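Local structure of starch synthase I (Hordeum vulgare, 4HLN) at residues A[233-236]-A[237-240]; A[374-377]-A[378-382]; A[480-483]-A[484-487]; A[502-505]-A[506-509]; A[611-614]-A[615-619]. The protein is a plant enzyme of the starch synthase family, built from two Rossmann-like domains in the two-domain arrangement known as the GT-B fold. All blocks are in the same frame, centred on the assembly; numbering follows the deposited sequence.

Contact 1 (A[233-236]-A[237-240]); sequences GDNQ and FRYT
N235 and R238 meet through their polar ends, where NH1 of R238 donates to OD1 of N235 over 2.7 Å, nearly in line with the C=O bond of the amide. The two side chains run alongside each other in the same direction. Their flat ends are 22° from coplanar, and the oxygen meets the guanidinium at its edge, tilted slightly from its plane; the N-H...O angle of 134° makes the bond bent. R238 reaches this position by keeping CG beside its own backbone N (chi1 -67°) and bending at chi3. D234 meets the same arginine lower on its chain: its OD1 is 3.5 Å from CD of R238. The separation of 4.3 Å between D234 OD1 and R238 NE is too long for a salt bridge, and no N-H of the guanidinium points at that oxygen, so only the charges attract.

D234 precedes helix 235-252, and N235 to T240 make its first turns. Backbone bonds run from R238 N to D234 O and from Y239 N to N235 O. On another side, Q236 O is gripped twice by T240: the backbone N donates at 3.1 Å and OG1 at 2.6 Å, reaching that oxygen from opposite faces of its carbonyl plane.

Residues further out hold these side chains. R220 forms a salt bridge with D234, while S217 O and F229 O accept from NE and NH1 of R238. Y239 bonds through its hydroxyl to Y168 and F229 O, Q236 NE2 meets T312, and F237 packs edge-to-face with F192 and H196.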
loop_
_atom_site.group_PDB
_atom_site.type_symbol
_atom_site.label_atom_id
_atom_site.label_comp_id
_atom_site.label_asym_id
_atom_site.label_seq_id
_atom_site.Cartn_x
_atom_site.Cartn_y
_atom_site.Cartn_z
ATOM N N GLY A 233 -24.043 10.253 -3.148
ATOM C CA GLY A 233 -25.073 9.231 -3.182
ATOM C C GLY A 233 -24.967 8.264 -4.350
ATOM O O GLY A 233 -25.370 7.109 -4.248
ATOM N N ASP A 234 -24.418 8.717 -5.468
ATOM C CA ASP A 234 -24.426 7.890 -6.665
ATOM C C ASP A 234 -23.134 7.098 -6.899
ATOM O O ASP A 234 -22.997 6.427 -7.912
ATOM C CB ASP A 234 -24.789 8.723 -7.894
ATOM C CG ASP A 234 -23.742 9.749 -8.225
ATOM O OD1 ASP A 234 -22.902 10.032 -7.339
ATOM O OD2 ASP A 234 -23.766 10.276 -9.363
ATOM N N ASN A 235 -22.203 7.161 -5.957
ATOM C CA ASN A 235 -20.990 6.365 -6.043
ATOM C C ASN A 235 -21.208 4.944 -6.553
ATOM O O ASN A 235 -20.603 4.523 -7.549
ATOM C CB ASN A 235 -20.290 6.306 -4.686
ATOM C CG ASN A 235 -19.341 7.457 -4.484
ATOM O OD1 ASN A 235 -19.051 8.189 -5.422
ATOM N ND2 ASN A 235 -18.852 7.626 -3.263
ATOM N N GLN A 236 -22.064 4.197 -5.866
ATOM C CA GLN A 236 -22.289 2.817 -6.249
ATOM C C GLN A 236 -22.549 2.729 -7.750
ATOM O O GLN A 236 -22.012 1.873 -8.427
ATOM C CB GLN A 236 -23.446 2.220 -5.469
ATOM C CG GLN A 236 -23.716 0.763 -5.814
ATOM C CD GLN A 236 -25.048 0.276 -5.279
ATOM O OE1 GLN A 236 -26.100 0.854 -5.579
ATOM N NE2 GLN A 236 -25.014 -0.792 -4.471
ATOM N N PHE A 237 -23.351 3.646 -8.263
ATOM C CA PHE A 237 -23.631 3.714 -9.682
ATOM C C PHE A 237 -22.385 4.049 -10.520
ATOM O O PHE A 237 -22.121 3.409 -11.559
ATOM C CB PHE A 237 -24.753 4.728 -9.929
ATOM C CG PHE A 237 -24.891 5.156 -11.357
ATOM C CD1 PHE A 237 -25.300 4.256 -12.334
ATOM C CD2 PHE A 237 -24.609 6.464 -11.731
ATOM C CE1 PHE A 237 -25.425 4.656 -13.666
ATOM C CE2 PHE A 237 -24.735 6.873 -13.064
ATOM C CZ PHE A 237 -25.143 5.975 -14.033
ATOM N N ARG A 238 -21.628 5.051 -10.078
ATOM C CA ARG A 238 -20.457 5.510 -10.825
ATOM C C ARG A 238 -19.468 4.369 -10.997
ATOM O O ARG A 238 -18.952 4.137 -12.087
ATOM C CB ARG A 238 -19.739 6.667 -10.114
ATOM C CG ARG A 238 -20.499 7.978 -10.034
ATOM C CD ARG A 238 -20.007 8.792 -8.849
ATOM N NE ARG A 238 -19.048 9.825 -9.213
ATOM C CZ ARG A 238 -17.972 10.131 -8.495
ATOM N NH1 ARG A 238 -17.716 9.462 -7.387
ATOM N NH2 ARG A 238 -17.144 11.097 -8.889
ATOM N N TYR A 239 -19.212 3.650 -9.912
ATOM C CA TYR A 239 -18.167 2.644 -9.928
ATOM C C TYR A 239 -18.622 1.306 -10.506
ATOM O O TYR A 239 -17.814 0.504 -10.961
ATOM C CB TYR A 239 -17.498 2.562 -8.559
ATOM C CG TYR A 239 -16.768 3.846 -8.313
ATOM C CD1 TYR A 239 -17.235 4.781 -7.403
ATOM C CD2 TYR A 239 -15.641 4.166 -9.070
ATOM C CE1 TYR A 239 -16.563 5.996 -7.219
ATOM C CE2 TYR A 239 -14.964 5.351 -8.893
ATOM C CZ TYR A 239 -15.422 6.268 -7.963
ATOM O OH TYR A 239 -14.729 7.453 -7.806
ATOM N N THR A 240 -19.931 1.111 -10.529
ATOM C CA THR A 240 -20.544 0.062 -11.331
ATOM C C THR A 240 -20.209 0.269 -12.820
ATOM O O THR A 240 -19.842 -0.681 -13.518
ATOM C CB THR A 240 -22.080 0.036 -11.098
ATOM O OG1 THR A 240 -22.332 -0.379 -9.755
ATOM C CG2 THR A 240 -22.791 -0.935 -12.028
#

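Contact 2 (A[374-377]-A[378-382]); sequences GGQG and LNELL
L378, G377 and Q376 carry most of this contact, in which L378 and the residues after it rise off the glycine-rich start of helix 376-384. L378 sets its CB 3.6 Å from G374 O. The backbone N of L378 is linked to that same carbonyl indirectly, through a water that accepts from L378 N at 3.0 Å and donates to G374 O at 2.7 Å. Q305 donates a further bond to G374 O. With CG of L378 opposite its backbone N (chi1 -169°), the rest of the side chain packs on L302 and Q305.

G377 contributes through its carbonyl, which accepts from L381 N at 3.2 Å. Q376 does the same for E380, whose N lies 3.0 Å from Q376 O. The side chains of Q376 and E380 cross at a slant, and the aliphatic CG of the glutamine comes within 3.5 Å of E380 OE1.

G375 occupies the N-cap position. Its phi of 94° is a positive value that glycine takes readily, and it turns the chain from helix 367-374 into the new helix. Its own carbonyl receives N379 N, while ND2 of N379 bonds to T371 OG1 on the preceding helix.

The polar groups at this junction are thus served by several means: three direct backbone bonds begin the helical ladder, while a water takes the N-H of L378 and passes a bond on to G374 O, in place of a direct bond between them, so that one bridge satisfies both the N-H and the carbonyl.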
loop_
_atom_site.group_PDB
_atom_site.type_symbol
_atom_site.label_atom_id
_atom_site.label_comp_id
_atom_site.label_asym_id
_atom_site.label_seq_id
_atom_site.Cartn_x
_atom_site.Cartn_y
_atom_site.Cartn_z
ATOM N N GLY A 374 -11.747 -3.550 9.788
ATOM C CA GLY A 374 -12.710 -3.950 8.787
ATOM C C GLY A 374 -13.841 -4.785 9.329
ATOM O O GLY A 374 -14.773 -5.134 8.608
ATOM N N GLY A 375 -13.768 -5.108 10.612
ATOM C CA GLY A 375 -14.844 -5.831 11.246
ATOM C C GLY A 375 -14.586 -7.313 11.233
ATOM O O GLY A 375 -13.901 -7.825 10.357
ATOM N N GLN A 376 -15.135 -8.005 12.218
ATOM C CA GLN A 376 -14.903 -9.430 12.341
ATOM C C GLN A 376 -15.452 -10.235 11.167
ATOM O O GLN A 376 -14.870 -11.256 10.792
ATOM C CB GLN A 376 -15.504 -9.935 13.637
ATOM C CG GLN A 376 -15.046 -11.311 14.022
ATOM C CD GLN A 376 -15.670 -11.767 15.324
ATOM O OE1 GLN A 376 -16.464 -12.714 15.342
ATOM N NE2 GLN A 376 -15.320 -11.089 16.429
ATOM N N GLY A 377 -16.570 -9.789 10.598
ATOM C CA GLY A 377 -17.216 -10.528 9.521
ATOM C C GLY A 377 -16.258 -10.663 8.351
ATOM O O GLY A 377 -15.993 -11.757 7.836
ATOM N N LEU A 378 -15.714 -9.526 7.945
ATOM C CA LEU A 378 -14.795 -9.492 6.834
ATOM C C LEU A 378 -13.527 -10.274 7.148
ATOM O O LEU A 378 -12.971 -10.931 6.285
ATOM C CB LEU A 378 -14.437 -8.046 6.485
ATOM C CG LEU A 378 -13.686 -7.913 5.152
ATOM C CD1 LEU A 378 -14.486 -8.542 4.016
ATOM C CD2 LEU A 378 -13.378 -6.466 4.840
ATOM N N ASN A 379 -13.064 -10.191 8.387
ATOM C CA ASN A 379 -11.837 -10.871 8.763
ATOM C C ASN A 379 -11.940 -12.396 8.612
ATOM O O ASN A 379 -11.025 -13.049 8.111
ATOM C CB ASN A 379 -11.440 -10.489 10.180
ATOM C CG ASN A 379 -9.977 -10.746 10.460
ATOM O OD1 ASN A 379 -9.305 -11.464 9.716
ATOM N ND2 ASN A 379 -9.470 -10.158 11.540
ATOM N N GLU A 380 -13.054 -12.964 9.042
ATOM C CA GLU A 380 -13.247 -14.394 8.905
ATOM C C GLU A 380 -13.335 -14.795 7.436
ATOM O O GLU A 380 -12.852 -15.853 7.027
ATOM C CB GLU A 380 -14.481 -14.834 9.685
ATOM C CG GLU A 380 -14.183 -15.051 11.155
ATOM C CD GLU A 380 -15.345 -14.676 12.051
ATOM O OE1 GLU A 380 -15.186 -14.762 13.291
ATOM O OE2 GLU A 380 -16.411 -14.293 11.517
ATOM N N LEU A 381 -13.939 -13.926 6.641
ATOM C CA LEU A 381 -14.034 -14.141 5.208
ATOM C C LEU A 381 -12.643 -14.217 4.588
ATOM O O LEU A 381 -12.317 -15.168 3.893
ATOM C CB LEU A 381 -14.813 -12.999 4.580
ATOM C CG LEU A 381 -15.454 -13.349 3.251
ATOM C CD1 LEU A 381 -16.279 -14.607 3.419
ATOM C CD2 LEU A 381 -16.314 -12.198 2.799
ATOM N N LEU A 382 -11.828 -13.200 4.848
ATOM C CA LEU A 382 -10.445 -13.193 4.419
ATOM C C LEU A 382 -9.708 -14.455 4.817
ATOM O O LEU A 382 -9.074 -15.094 3.977
ATOM C CB LEU A 382 -9.699 -12.000 5.002
ATOM C CG LEU A 382 -10.046 -10.629 4.432
ATOM C CD1 LEU A 382 -9.211 -9.566 5.109
ATOM C CD2 LEU A 382 -9.846 -10.579 2.936
HETATM O O HOH W 1 -16.850 -6.895 8.725
#

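Contact 3 (A[480-483]-A[484-487]); sequences PVFE and GWMR
Helix 480-492 is the crossover helix of a beta-alpha-beta unit between strands 471-476 and 497-501, and its first two turns supply this contact. F482 and W485 run alongside each other in one direction, each with CG anti to its backbone N (chi1 -171° and 170°). Their planes meet at 34°, neither a stack nor edge-to-face, with CZ of F482 3.6 Å from CZ3 of W485. CE3 of the indole lies over one face of the phenylalanine ring, displaced toward its rim.

M486 approaches the same ring obliquely. Its CG is 4.0 Å from F482 CE2, and its SD stands 5.2 Å from the ring centroid, a Met-aromatic contact. In the backbone, M486 N donates to F482 O at 2.8 Å, and G484 N and R487 N find P480 O and E483 O.

R487 bends at chi3 and folds back, bringing E483 O 3.8 Å above the centre of one guanidinium face. The carboxylate of E483 is taken up by S477 OG and G478 N, both bonding to OE2. E483 OE1 and R487 NH1, 4.4 Å apart, are too distant for a salt bridge, though their opposite charges should still attract.

F482 and W485 face helix 455-466, at K459 and, respectively, I455 and I462, while F482 and M486 together rest on M474 of strand 471-476 and E483 and M486 reach V501 of strand 497-501.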
loop_
_atom_site.group_PDB
_atom_site.type_symbol
_atom_site.label_atom_id
_atom_site.label_comp_id
_atom_site.label_asym_id
_atom_site.label_seq_id
_atom_site.Cartn_x
_atom_site.Cartn_y
_atom_site.Cartn_z
ATOM N N PRO A 480 -1.009 21.436 14.785
ATOM C CA PRO A 480 -0.569 22.494 15.703
ATOM C C PRO A 480 -0.570 22.127 17.191
ATOM O O PRO A 480 0.330 22.574 17.906
ATOM C CB PRO A 480 -1.552 23.622 15.412
ATOM C CG PRO A 480 -1.848 23.449 13.957
ATOM C CD PRO A 480 -1.907 21.961 13.742
ATOM N N VAL A 481 -1.533 21.336 17.656
ATOM C CA VAL A 481 -1.538 20.944 19.071
ATOM C C VAL A 481 -0.423 19.938 19.399
ATOM O O VAL A 481 0.175 19.983 20.473
ATOM C CB VAL A 481 -2.920 20.398 19.545
ATOM C CG1 VAL A 481 -3.366 19.216 18.690
ATOM C CG2 VAL A 481 -2.860 19.997 21.015
ATOM N N PHE A 482 -0.148 19.034 18.466
ATOM C CA PHE A 482 0.936 18.075 18.639
ATOM C C PHE A 482 2.294 18.751 18.388
ATOM O O PHE A 482 3.278 18.501 19.098
ATOM C CB PHE A 482 0.741 16.872 17.711
ATOM C CG PHE A 482 1.691 15.748 17.986
ATOM C CD1 PHE A 482 1.400 14.798 18.954
ATOM C CD2 PHE A 482 2.888 15.651 17.298
ATOM C CE1 PHE A 482 2.282 13.766 19.226
ATOM C CE2 PHE A 482 3.773 14.622 17.564
ATOM C CZ PHE A 482 3.469 13.678 18.527
ATOM N N GLU A 483 2.333 19.610 17.375
ATOM C CA GLU A 483 3.502 20.426 17.115
ATOM C C GLU A 483 3.881 21.171 18.379
ATOM O O GLU A 483 5.058 21.214 18.764
ATOM C CB GLU A 483 3.222 21.417 15.985
ATOM C CG GLU A 483 3.042 20.759 14.621
ATOM C CD GLU A 483 2.751 21.767 13.519
ATOM O OE1 GLU A 483 2.843 22.990 13.786
ATOM O OE2 GLU A 483 2.430 21.337 12.388
ATOM N N GLY A 484 2.875 21.755 19.026
ATOM C CA GLY A 484 3.095 22.491 20.257
ATOM C C GLY A 484 3.703 21.577 21.295
ATOM O O GLY A 484 4.530 21.990 22.119
ATOM N N TRP A 485 3.293 20.314 21.240
ATOM C CA TRP A 485 3.744 19.329 22.207
ATOM C C TRP A 485 5.194 18.951 21.948
ATOM O O TRP A 485 5.977 18.745 22.875
ATOM C CB TRP A 485 2.858 18.091 22.163
ATOM C CG TRP A 485 3.429 16.988 22.961
ATOM C CD1 TRP A 485 3.232 16.753 24.284
ATOM C CD2 TRP A 485 4.322 15.969 22.499
ATOM N NE1 TRP A 485 3.936 15.641 24.680
ATOM C CE2 TRP A 485 4.614 15.139 23.602
ATOM C CE3 TRP A 485 4.895 15.673 21.261
ATOM C CZ2 TRP A 485 5.456 14.032 23.506
ATOM C CZ3 TRP A 485 5.732 14.567 21.165
ATOM C CH2 TRP A 485 6.007 13.763 22.282
ATOM N N MET A 486 5.554 18.858 20.676
ATOM C CA MET A 486 6.951 18.653 20.322
ATOM C C MET A 486 7.832 19.710 20.988
ATOM O O MET A 486 8.861 19.382 21.587
ATOM C CB MET A 486 7.132 18.664 18.803
ATOM C CG MET A 486 6.534 17.446 18.116
ATOM S SD MET A 486 6.506 17.541 16.318
ATOM C CE MET A 486 8.256 17.523 15.923
ATOM N N ARG A 487 7.418 20.973 20.901
ATOM C CA ARG A 487 8.208 22.068 21.470
ATOM C C ARG A 487 8.411 21.957 22.985
ATOM O O ARG A 487 9.523 22.133 23.482
ATOM C CB ARG A 487 7.617 23.428 21.089
ATOM C CG ARG A 487 7.561 23.667 19.582
ATOM C CD ARG A 487 6.993 25.043 19.236
ATOM N NE ARG A 487 5.532 25.072 19.299
ATOM C CZ ARG A 487 4.734 24.935 18.241
ATOM N NH1 ARG A 487 5.258 24.763 17.031
ATOM N NH2 ARG A 487 3.413 24.973 18.391
#

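Contact 4 (A[502-505]-A[506-509]); sequences GFSV and PVSH
S504 and V507 meet in an N-cap at the start of helix 505-514, in the glycosyltransferase group 1 part of the chain, where the parallel sheet hands over to the helix after strand 497-501. Among the hydrogen bonds, the capping one comes first: S504 OG accepts from V507 N at 3.0 Å with an N-H...O angle of 160°. The hydroxyl reaches that N-H because it lies anti to its own backbone N (chi1 171°), and the same oxygen, S504 OG, also touches CG2 of V507 at 3.3 Å. The carbonyl of the same serine accepts from S508 N, so S504 holds the first turn through side chain and main chain alike.

V505 O is a second focus. It receives H509 N at 3.0 Å and S508 OG at 2.7 Å, both from the same face of its carbonyl plane. P506 has no N-H, which costs nothing in the first turn, where an N-H would have no carbonyl of the helix to bond to.

Nonpolar contacts fill in round these bonds. CG2 of V505 is 3.6 Å from CD of P506. The ring of F503 approaches S508 CB obliquely, with CZ at 4.1 Å, and both side chains rest on L475 and I446 of the sheet.

The aromatic contact involves H509. W401 stacks on the imidazole, and D406 bonds to its ND1. The imidazole meets the helix backbone at its edge: V505 O lies near the ring plane, 3.0 Å from H509 CD2.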
loop_
_atom_site.group_PDB
_atom_site.type_symbol
_atom_site.label_atom_id
_atom_site.label_comp_id
_atom_site.label_asym_id
_atom_site.label_seq_id
_atom_site.Cartn_x
_atom_site.Cartn_y
_atom_site.Cartn_z
ATOM N N GLY A 502 7.912 20.908 10.553
ATOM C CA GLY A 502 7.831 21.323 9.170
ATOM C C GLY A 502 8.138 20.100 8.339
ATOM O O GLY A 502 8.177 18.980 8.858
ATOM N N PHE A 503 8.340 20.293 7.047
ATOM C CA PHE A 503 9.005 19.247 6.311
ATOM C C PHE A 503 10.237 19.726 5.568
ATOM O O PHE A 503 10.484 20.922 5.441
ATOM C CB PHE A 503 8.071 18.449 5.410
ATOM C CG PHE A 503 8.470 16.999 5.309
ATOM C CD1 PHE A 503 8.286 16.140 6.397
ATOM C CD2 PHE A 503 9.075 16.501 4.159
ATOM C CE1 PHE A 503 8.669 14.806 6.330
ATOM C CE2 PHE A 503 9.462 15.166 4.086
ATOM C CZ PHE A 503 9.256 14.318 5.172
ATOM N N SER A 504 11.017 18.757 5.111
ATOM C CA SER A 504 12.262 18.993 4.419
ATOM C C SER A 504 12.723 17.645 3.933
ATOM O O SER A 504 12.981 16.743 4.732
ATOM C CB SER A 504 13.319 19.544 5.376
ATOM O OG SER A 504 14.596 19.571 4.750
ATOM N N VAL A 505 12.823 17.477 2.628
ATOM C CA VAL A 505 13.290 16.193 2.144
ATOM C C VAL A 505 14.782 16.051 2.455
ATOM O O VAL A 505 15.242 14.975 2.822
ATOM C CB VAL A 505 12.891 15.941 0.655
ATOM C CG1 VAL A 505 12.041 17.109 0.137
ATOM C CG2 VAL A 505 14.114 15.657 -0.247
ATOM N N PRO A 506 15.539 17.147 2.355
ATOM C CA PRO A 506 16.964 17.024 2.694
ATOM C C PRO A 506 17.201 16.607 4.147
ATOM O O PRO A 506 18.080 15.775 4.416
ATOM C CB PRO A 506 17.496 18.434 2.442
ATOM C CG PRO A 506 16.606 18.950 1.334
ATOM C CD PRO A 506 15.238 18.426 1.685
ATOM N N VAL A 507 16.425 17.167 5.071
ATOM C CA VAL A 507 16.596 16.817 6.474
ATOM C C VAL A 507 16.129 15.393 6.769
ATOM O O VAL A 507 16.696 14.701 7.621
ATOM C CB VAL A 507 15.898 17.814 7.412
ATOM C CG1 VAL A 507 15.919 17.296 8.843
ATOM C CG2 VAL A 507 16.584 19.185 7.335
ATOM N N SER A 508 15.106 14.943 6.056
ATOM C CA SER A 508 14.628 13.589 6.253
ATOM C C SER A 508 15.668 12.569 5.769
ATOM O O SER A 508 15.820 11.496 6.365
ATOM C CB SER A 508 13.269 13.380 5.586
ATOM O OG SER A 508 13.365 13.555 4.189
ATOM N N HIS A 509 16.399 12.910 4.709
ATOM C CA HIS A 509 17.463 12.030 4.218
ATOM C C HIS A 509 18.561 11.918 5.279
ATOM O O HIS A 509 19.048 10.825 5.574
ATOM C CB HIS A 509 18.055 12.537 2.889
ATOM C CG HIS A 509 17.244 12.177 1.675
ATOM N ND1 HIS A 509 17.695 11.301 0.711
ATOM C CD2 HIS A 509 16.017 12.582 1.265
ATOM C CE1 HIS A 509 16.777 11.168 -0.229
ATOM N NE2 HIS A 509 15.750 11.939 0.080
#

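Contact 5 (A[611-614]-A[615-619]); sequences WDHA and AEQYE
Q617 reaches back over one turn of helix 611-627 to H613. Its CB lies 3.2 Å from A614 O, and CG comes within 3.1 Å of H613 O. A bend at chi2 (-65°) then folds the chain back, so that CD stays near the same carbonyl, at 3.6 Å from H613 O. At the tip, NE2 donates to H613 O at 3.2 Å, with that oxygen in the amide plane. The same nitrogen lies over one face of the H613 imidazole, offset toward its rim and 3.5 Å from CE1; amide and ring are only 8° from parallel.

Q617 N also donates to H613 O, from the opposite face of its carbonyl plane. Alongside, A615 N and E616 N bond to W611 O and D612 O, and the Y618 ring turns its edge to A614 O, with CD2 at 3.2 Å.

D612 and E619 both form salt bridges with R157, and Y618 OH accepts from V393 N. H613 O thus takes two donors from one residue; of these only the NE2 bond bears on the amide, and it, with the imidazole face beside it, probably limits the amide's rotation.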
loop_
_atom_site.group_PDB
_atom_site.type_symbol
_atom_site.label_atom_id
_atom_site.label_comp_id
_atom_site.label_asym_id
_atom_site.label_seq_id
_atom_site.Cartn_x
_atom_site.Cartn_y
_atom_site.Cartn_z
ATOM N N TRP A 611 11.458 -1.595 -7.377
ATOM C CA TRP A 611 10.214 -1.999 -7.986
ATOM C C TRP A 611 10.351 -3.268 -8.818
ATOM O O TRP A 611 9.399 -4.031 -8.946
ATOM C CB TRP A 611 9.657 -0.850 -8.815
ATOM C CG TRP A 611 9.013 0.169 -7.945
ATOM C CD1 TRP A 611 9.527 1.372 -7.573
ATOM C CD2 TRP A 611 7.738 0.057 -7.296
ATOM N NE1 TRP A 611 8.641 2.031 -6.759
ATOM C CE2 TRP A 611 7.540 1.242 -6.562
ATOM C CE3 TRP A 611 6.737 -0.926 -7.280
ATOM C CZ2 TRP A 611 6.389 1.476 -5.811
ATOM C CZ3 TRP A 611 5.598 -0.697 -6.534
ATOM C CH2 TRP A 611 5.431 0.499 -5.808
ATOM N N ASP A 612 11.527 -3.502 -9.385
ATOM C CA ASP A 612 11.746 -4.745 -10.115
ATOM C C ASP A 612 11.524 -5.917 -9.191
ATOM O O ASP A 612 10.864 -6.896 -9.551
ATOM C CB ASP A 612 13.154 -4.817 -10.707
ATOM C CG ASP A 612 13.192 -4.388 -12.155
ATOM O OD1 ASP A 612 12.191 -4.623 -12.877
ATOM O OD2 ASP A 612 14.221 -3.806 -12.570
ATOM N N HIS A 613 12.083 -5.817 -7.994
ATOM C CA HIS A 613 11.960 -6.898 -7.050
ATOM C C HIS A 613 10.487 -7.039 -6.697
ATOM O O HIS A 613 9.958 -8.147 -6.603
ATOM C CB HIS A 613 12.793 -6.615 -5.812
ATOM C CG HIS A 613 12.777 -7.728 -4.816
ATOM N ND1 HIS A 613 11.843 -7.807 -3.806
ATOM C CD2 HIS A 613 13.575 -8.815 -4.683
ATOM C CE1 HIS A 613 12.070 -8.891 -3.086
ATOM N NE2 HIS A 613 13.115 -9.519 -3.595
ATOM N N ALA A 614 9.824 -5.903 -6.523
ATOM C CA ALA A 614 8.415 -5.904 -6.188
ATOM C C ALA A 614 7.581 -6.541 -7.300
ATOM O O ALA A 614 6.724 -7.387 -7.034
ATOM C CB ALA A 614 7.948 -4.487 -5.907
ATOM N N ALA A 615 7.825 -6.132 -8.544
ATOM C CA ALA A 615 7.065 -6.651 -9.682
ATOM C C ALA A 615 7.295 -8.152 -9.859
ATOM O O ALA A 615 6.393 -8.891 -10.248
ATOM C CB ALA A 615 7.418 -5.911 -10.942
ATOM N N GLU A 616 8.509 -8.595 -9.560
ATOM C CA GLU A 616 8.835 -10.008 -9.570
ATOM C C GLU A 616 7.864 -10.777 -8.661
ATOM O O GLU A 616 7.326 -11.819 -9.052
ATOM C CB GLU A 616 10.264 -10.172 -9.083
ATOM C CG GLU A 616 10.967 -11.402 -9.544
ATOM C CD GLU A 616 12.470 -11.271 -9.349
ATOM O OE1 GLU A 616 12.920 -10.194 -8.886
ATOM O OE2 GLU A 616 13.198 -12.236 -9.663
ATOM N N GLN A 617 7.628 -10.251 -7.456
ATOM C CA GLN A 617 6.712 -10.877 -6.505
ATOM C C GLN A 617 5.299 -10.992 -7.093
ATOM O O GLN A 617 4.699 -12.070 -7.118
ATOM C CB GLN A 617 6.641 -10.072 -5.214
ATOM C CG GLN A 617 7.965 -9.590 -4.698
ATOM C CD GLN A 617 8.851 -10.726 -4.299
ATOM O OE1 GLN A 617 8.550 -11.449 -3.352
ATOM N NE2 GLN A 617 9.955 -10.904 -5.021
ATOM N N TYR A 618 4.758 -9.874 -7.558
ATOM C CA TYR A 618 3.432 -9.912 -8.146
ATOM C C TYR A 618 3.395 -10.906 -9.302
ATOM O O TYR A 618 2.381 -11.566 -9.531
ATOM C CB TYR A 618 2.990 -8.513 -8.586
ATOM C CG TYR A 618 2.661 -7.609 -7.419
ATOM C CD1 TYR A 618 1.385 -7.600 -6.861
ATOM C CD2 TYR A 618 3.624 -6.781 -6.863
ATOM C CE1 TYR A 618 1.076 -6.789 -5.781
ATOM C CE2 TYR A 618 3.326 -5.965 -5.783
ATOM C CZ TYR A 618 2.048 -5.973 -5.244
ATOM O OH TYR A 618 1.739 -5.158 -4.170
ATOM N N GLU A 619 4.506 -11.015 -10.025
ATOM C CA GLU A 619 4.562 -11.901 -11.181
ATOM C C GLU A 619 4.363 -13.345 -10.745
ATOM O O GLU A 619 3.632 -14.103 -11.377
ATOM C CB GLU A 619 5.895 -11.752 -11.892
ATOM C CG GLU A 619 5.972 -10.590 -12.863
ATOM C CD GLU A 619 7.406 -10.307 -13.287
ATOM O OE1 GLU A 619 8.298 -11.123 -12.945
ATOM O OE2 GLU A 619 7.644 -9.268 -13.945
#

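How the contacts relate
From the N terminus the five contacts follow in series, each closing a loop of one to two helical turns; none nests in or crosses another. Contact 1 begins helix 235-252 and contact 2 begins helix 376-384, both in the starch synthase catalytic domain, with nearest atoms about 16 Å apart. Contacts 3 and 4 lie on successive helices joined by strand 497-501, beside one parallel sheet; their nearest atoms are about 6 Å apart, the closest approach of any pair. Contact 5 opens the last helix, 611-627, which returns to pack on helix 150-156 and so brings the end of the chain back to the first domain. Contacts 2 and 4 stand on opposite sides of the chain's centre.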